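Local coordinates for ATP grasp ligase (Microcystis aeruginosa MRC, PDB 5IG9), which probably uses ATP to close ester rings in the microviridin precursor peptide, as an ATP-grasp ligase, at residues Gln128-Pro140 and Pro286-Val298. Numbering follows the deposited sequence.
Sequences QLQVARQLGLLIP and PDERYIFLEINPV
Gln128 turns its amide to the backbone of Ile295. Its OE1 accepts a hydrogen bond from Ile295 N (3.0 Å, 167° at the hydrogen), which arrives above the carbonyl plane. NE2 reaches Ile295 O by a weak, bent bond and has a firmer partner in Ala122 O. The chain, extended beyond CG (chi2 -177°), carries the amide there. With the amide removed, as by an alanine here, Ile295 N and Ala122 O would probably each lose a bond, leaving a gap beside Ile295 CG2. Ten residues on, Phe292 N donates to Leu138 O, almost in line with the C=O bond.

Apolar packing fills the middle. Ala132 CB sits over one face of the Phe292 ring in a CH-pi contact, 4.0 Å from its centroid, while Ile139 CG2 meets the ring edge. Leu129 CD2 touches Phe292 CE2 obliquely, and Leu269 packs on the Phe292 side chain. Pro140 CD rests against Ile291 CG2 (3.6 Å), and Leu138 CD1 lies beside the Arg289 guanidinium.

Helix 125-134, ended by a Schellman motif at Gly136, and its loop cover an outer strand, within this chain, of an antiparallel sheet; in ATP-grasp enzymes such a strand commonly carries magnesium-binding acidic and asparagine residues, consistent with Glu294-Ile295-Asn296.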
loop_
_atom_site.group_PDB
_atom_site.type_symbol
_atom_site.label_atom_id
_atom_site.label_comp_id
_atom_site.label_asym_id
_atom_site.label_seq_id
_atom_site.Cartn_x
_atom_site.Cartn_y
_atom_site.Cartn_z
ATOM N N GLN A 128 -8.890 11.506 -1.518
ATOM C CA GLN A 128 -8.409 12.812 -1.955
ATOM C C GLN A 128 -9.575 13.747 -2.251
ATOM O O GLN A 128 -9.652 14.859 -1.716
ATOM C CB GLN A 128 -7.524 12.664 -3.193
ATOM C CG GLN A 128 -6.268 11.836 -3.003
ATOM C CD GLN A 128 -5.437 11.805 -4.265
ATOM O OE1 GLN A 128 -5.727 12.518 -5.222
ATOM N NE2 GLN A 128 -4.398 10.981 -4.275
ATOM N N LEU A 129 -10.502 13.299 -3.104
ATOM C CA LEU A 129 -11.625 14.142 -3.503
ATOM C C LEU A 129 -12.511 14.486 -2.312
ATOM O O LEU A 129 -12.965 15.627 -2.174
ATOM C CB LEU A 129 -12.438 13.438 -4.590
ATOM C CG LEU A 129 -11.643 12.960 -5.809
ATOM C CD1 LEU A 129 -12.472 12.025 -6.672
ATOM C CD2 LEU A 129 -11.156 14.144 -6.621
ATOM N N GLN A 130 -12.759 13.511 -1.438
ATOM C CA GLN A 130 -13.609 13.748 -0.275
ATOM C C GLN A 130 -12.987 14.760 0.678
ATOM O O GLN A 130 -13.683 15.637 1.201
ATOM C CB GLN A 130 -13.877 12.431 0.445
ATOM C CG GLN A 130 -14.449 12.583 1.835
ATOM C CD GLN A 130 -14.881 11.254 2.413
ATOM O OE1 GLN A 130 -15.833 10.635 1.930
ATOM N NE2 GLN A 130 -14.179 10.798 3.446
ATOM N N VAL A 131 -11.681 14.653 0.925
ATOM C CA VAL A 131 -11.023 15.592 1.829
ATOM C C VAL A 131 -10.928 16.971 1.191
ATOM O O VAL A 131 -11.107 17.993 1.865
ATOM C CB VAL A 131 -9.642 15.053 2.247
ATOM C CG1 VAL A 131 -8.849 16.127 2.980
ATOM C CG2 VAL A 131 -9.809 13.827 3.127
ATOM N N ALA A 132 -10.655 17.026 -0.117
ATOM C CA ALA A 132 -10.624 18.309 -0.812
ATOM C C ALA A 132 -11.987 18.989 -0.772
ATOM O O ALA A 132 -12.078 20.210 -0.588
ATOM C CB ALA A 132 -10.168 18.116 -2.257
ATOM N N ARG A 133 -13.061 18.215 -0.944
ATOM C CA ARG A 133 -14.401 18.791 -0.894
ATOM C C ARG A 133 -14.754 19.264 0.512
ATOM O O ARG A 133 -15.406 20.301 0.674
ATOM C CB ARG A 133 -15.426 17.775 -1.392
ATOM C CG ARG A 133 -16.843 18.301 -1.452
ATOM C CD ARG A 133 -17.791 17.258 -2.012
ATOM N NE ARG A 133 -19.172 17.723 -1.998
ATOM C CZ ARG A 133 -20.024 17.506 -1.004
ATOM N NH1 ARG A 133 -19.639 16.821 0.065
ATOM N NH2 ARG A 133 -21.264 17.973 -1.078
ATOM N N GLN A 134 -14.331 18.523 1.540
ATOM C CA GLN A 134 -14.524 18.982 2.912
ATOM C C GLN A 134 -13.738 20.253 3.201
ATOM O O GLN A 134 -14.079 20.980 4.139
ATOM C CB GLN A 134 -14.136 17.880 3.898
ATOM C CG GLN A 134 -15.071 16.680 3.886
ATOM C CD GLN A 134 -14.540 15.516 4.695
ATOM O OE1 GLN A 134 -13.371 15.502 5.086
ATOM N NE2 GLN A 134 -15.396 14.530 4.950
ATOM N N LEU A 135 -12.702 20.538 2.415
ATOM C CA LEU A 135 -11.920 21.756 2.555
ATOM C C LEU A 135 -12.449 22.899 1.701
ATOM O O LEU A 135 -11.825 23.964 1.666
ATOM C CB LEU A 135 -10.461 21.486 2.196
ATOM C CG LEU A 135 -9.696 20.575 3.150
ATOM C CD1 LEU A 135 -8.350 20.253 2.554
ATOM C CD2 LEU A 135 -9.542 21.230 4.514
ATOM N N GLY A 136 -13.565 22.699 1.008
ATOM C CA GLY A 136 -14.182 23.752 0.230
ATOM C C GLY A 136 -13.787 23.805 -1.228
ATOM O O GLY A 136 -14.133 24.779 -1.907
ATOM N N LEU A 137 -13.078 22.799 -1.731
ATOM C CA LEU A 137 -12.665 22.766 -3.125
ATOM C C LEU A 137 -13.695 22.014 -3.955
ATOM O O LEU A 137 -14.217 20.979 -3.533
ATOM C CB LEU A 137 -11.290 22.108 -3.267
ATOM C CG LEU A 137 -10.074 22.847 -2.699
ATOM C CD1 LEU A 137 -8.904 21.890 -2.517
ATOM C CD2 LEU A 137 -9.679 24.004 -3.597
ATOM N N LEU A 138 -13.997 22.550 -5.133
ATOM C CA LEU A 138 -14.925 21.881 -6.032
ATOM C C LEU A 138 -14.270 20.647 -6.634
ATOM O O LEU A 138 -13.112 20.685 -7.061
ATOM C CB LEU A 138 -15.376 22.828 -7.144
ATOM C CG LEU A 138 -16.103 24.097 -6.704
ATOM C CD1 LEU A 138 -16.303 25.017 -7.888
ATOM C CD2 LEU A 138 -17.427 23.754 -6.046
ATOM N N ILE A 139 -15.010 19.544 -6.655
ATOM C CA ILE A 139 -14.524 18.304 -7.254
ATOM C C ILE A 139 -15.556 17.808 -8.261
ATOM O O ILE A 139 -16.763 18.023 -8.071
ATOM C CB ILE A 139 -14.235 17.238 -6.185
ATOM C CG1 ILE A 139 -15.494 16.931 -5.372
ATOM C CG2 ILE A 139 -13.103 17.686 -5.268
ATOM C CD1 ILE A 139 -15.319 15.784 -4.409
ATOM N N PRO A 140 -15.138 17.143 -9.336
ATOM C CA PRO A 140 -16.111 16.639 -10.308
ATOM C C PRO A 140 -16.868 15.442 -9.765
ATOM O O PRO A 140 -16.356 14.668 -8.952
ATOM C CB PRO A 140 -15.241 16.251 -11.507
ATOM C CG PRO A 140 -13.937 15.876 -10.892
ATOM C CD PRO A 140 -13.756 16.780 -9.700
ATOM N N PRO A 286 -14.207 28.430 -18.012
ATOM C CA PRO A 286 -14.248 29.788 -18.575
ATOM C C PRO A 286 -14.786 30.830 -17.604
ATOM O O PRO A 286 -14.309 31.972 -17.622
ATOM C CB PRO A 286 -15.144 29.621 -19.807
ATOM C CG PRO A 286 -14.918 28.204 -20.228
ATOM C CD PRO A 286 -14.727 27.423 -18.955
ATOM N N ASP A 287 -15.747 30.477 -16.745
ATOM C CA ASP A 287 -16.229 31.374 -15.700
ATOM C C ASP A 287 -15.407 31.281 -14.414
ATOM O O ASP A 287 -15.921 31.604 -13.335
ATOM C CB ASP A 287 -17.712 31.114 -15.404
ATOM C CG ASP A 287 -17.994 29.680 -14.982
ATOM O OD1 ASP A 287 -17.427 28.751 -15.594
ATOM O OD2 ASP A 287 -18.795 29.480 -14.043
ATOM N N GLU A 288 -14.153 30.830 -14.512
ATOM C CA GLU A 288 -13.161 30.925 -13.435
ATOM C C GLU A 288 -13.582 30.175 -12.172
ATOM O O GLU A 288 -13.407 30.661 -11.053
ATOM C CB GLU A 288 -12.839 32.383 -13.113
ATOM C CG GLU A 288 -11.809 32.997 -14.039
ATOM C CD GLU A 288 -11.292 34.325 -13.528
ATOM O OE1 GLU A 288 -11.989 35.346 -13.716
ATOM O OE2 GLU A 288 -10.196 34.343 -12.922
ATOM N N ARG A 289 -14.126 28.975 -12.349
ATOM C CA ARG A 289 -14.331 28.052 -11.242
ATOM C C ARG A 289 -13.170 27.070 -11.196
ATOM O O ARG A 289 -12.782 26.505 -12.224
ATOM C CB ARG A 289 -15.655 27.298 -11.388
ATOM C CG ARG A 289 -16.885 28.157 -11.170
ATOM C CD ARG A 289 -18.165 27.393 -11.475
ATOM N NE ARG A 289 -18.457 26.364 -10.480
ATOM C CZ ARG A 289 -19.308 26.522 -9.471
ATOM N NH1 ARG A 289 -19.952 27.670 -9.314
ATOM N NH2 ARG A 289 -19.515 25.533 -8.615
ATOM N N TYR A 290 -12.605 26.879 -10.003
ATOM C CA TYR A 290 -11.447 26.016 -9.818
ATOM C C TYR A 290 -11.906 24.659 -9.297
ATOM O O TYR A 290 -12.491 24.570 -8.213
ATOM C CB TYR A 290 -10.438 26.648 -8.859
ATOM C CG TYR A 290 -9.766 27.899 -9.392
ATOM C CD1 TYR A 290 -10.384 29.136 -9.288
ATOM C CD2 TYR A 290 -8.513 27.841 -9.993
ATOM C CE1 TYR A 290 -9.780 30.282 -9.771
ATOM C CE2 TYR A 290 -7.900 28.982 -10.479
ATOM C CZ TYR A 290 -8.537 30.200 -10.364
ATOM O OH TYR A 290 -7.933 31.342 -10.844
ATOM N N ILE A 291 -11.633 23.610 -10.069
ATOM C CA ILE A 291 -12.035 22.247 -9.743
ATOM C C ILE A 291 -10.789 21.441 -9.410
ATOM O O ILE A 291 -9.846 21.392 -10.206
ATOM C CB ILE A 291 -12.817 21.596 -10.898
ATOM C CG1 ILE A 291 -14.214 22.207 -11.023
ATOM C CG2 ILE A 291 -12.907 20.089 -10.706
ATOM C CD1 ILE A 291 -14.280 23.442 -11.894
ATOM N N PHE A 292 -10.785 20.817 -8.236
ATOM C CA PHE A 292 -9.700 19.926 -7.849
ATOM C C PHE A 292 -9.888 18.565 -8.508
ATOM O O PHE A 292 -10.972 17.979 -8.446
ATOM C CB PHE A 292 -9.650 19.769 -6.329
ATOM C CG PHE A 292 -8.698 18.702 -5.859
ATOM C CD1 PHE A 292 -7.349 18.982 -5.709
ATOM C CD2 PHE A 292 -9.148 17.422 -5.571
ATOM C CE1 PHE A 292 -6.467 18.004 -5.282
ATOM C CE2 PHE A 292 -8.268 16.440 -5.143
ATOM C CZ PHE A 292 -6.928 16.734 -4.998
ATOM N N LEU A 293 -8.824 18.051 -9.124
ATOM C CA LEU A 293 -8.862 16.744 -9.768
ATOM C C LEU A 293 -8.111 15.685 -8.972
ATOM O O LEU A 293 -8.700 14.671 -8.583
ATOM C CB LEU A 293 -8.298 16.830 -11.191
ATOM C CG LEU A 293 -9.098 17.618 -12.229
ATOM C CD1 LEU A 293 -8.452 17.487 -13.598
ATOM C CD2 LEU A 293 -10.549 17.160 -12.267
ATOM N N GLU A 294 -6.822 15.893 -8.712
ATOM C CA GLU A 294 -5.983 14.831 -8.179
ATOM C C GLU A 294 -4.706 15.421 -7.599
ATOM O O GLU A 294 -4.173 16.400 -8.121
ATOM C CB GLU A 294 -5.644 13.814 -9.277
ATOM C CG GLU A 294 -4.613 12.764 -8.895
ATOM C CD GLU A 294 -4.281 11.846 -10.052
ATOM O OE1 GLU A 294 -5.144 11.682 -10.940
ATOM O OE2 GLU A 294 -3.157 11.298 -10.082
ATOM N N ILE A 295 -4.225 14.817 -6.517
ATOM C CA ILE A 295 -2.882 15.058 -6.007
ATOM C C ILE A 295 -2.110 13.747 -6.083
ATOM O O ILE A 295 -2.568 12.715 -5.575
ATOM C CB ILE A 295 -2.891 15.610 -4.568
ATOM C CG1 ILE A 295 -1.480 15.583 -3.980
ATOM C CG2 ILE A 295 -3.853 14.834 -3.689
ATOM C CD1 ILE A 295 -1.417 16.066 -2.550
ATOM N N ASN A 296 -0.953 13.786 -6.732
ATOM C CA ASN A 296 -0.084 12.622 -6.820
ATOM C C ASN A 296 1.142 12.858 -5.954
ATOM O O ASN A 296 1.986 13.698 -6.304
ATOM C CB ASN A 296 0.321 12.354 -8.268
ATOM C CG ASN A 296 1.101 11.062 -8.428
ATOM O OD1 ASN A 296 1.279 10.302 -7.474
ATOM N ND2 ASN A 296 1.559 10.798 -9.645
ATOM N N PRO A 297 1.291 12.154 -4.828
ATOM C CA PRO A 297 2.425 12.426 -3.931
ATOM C C PRO A 297 3.787 12.139 -4.542
ATOM O O PRO A 297 4.800 12.517 -3.940
ATOM C CB PRO A 297 2.154 11.505 -2.731
ATOM C CG PRO A 297 0.696 11.184 -2.810
ATOM C CD PRO A 297 0.374 11.148 -4.270
ATOM N N VAL A 298 3.850 11.489 -5.704
ATOM C CA VAL A 298 5.121 11.205 -6.364
ATOM C C VAL A 298 5.038 11.590 -7.837
ATOM O O VAL A 298 5.727 11.008 -8.681
ATOM C CB VAL A 298 5.517 9.725 -6.207
ATOM C CG1 VAL A 298 5.839 9.400 -4.752
ATOM C CG2 VAL A 298 4.409 8.821 -6.725
#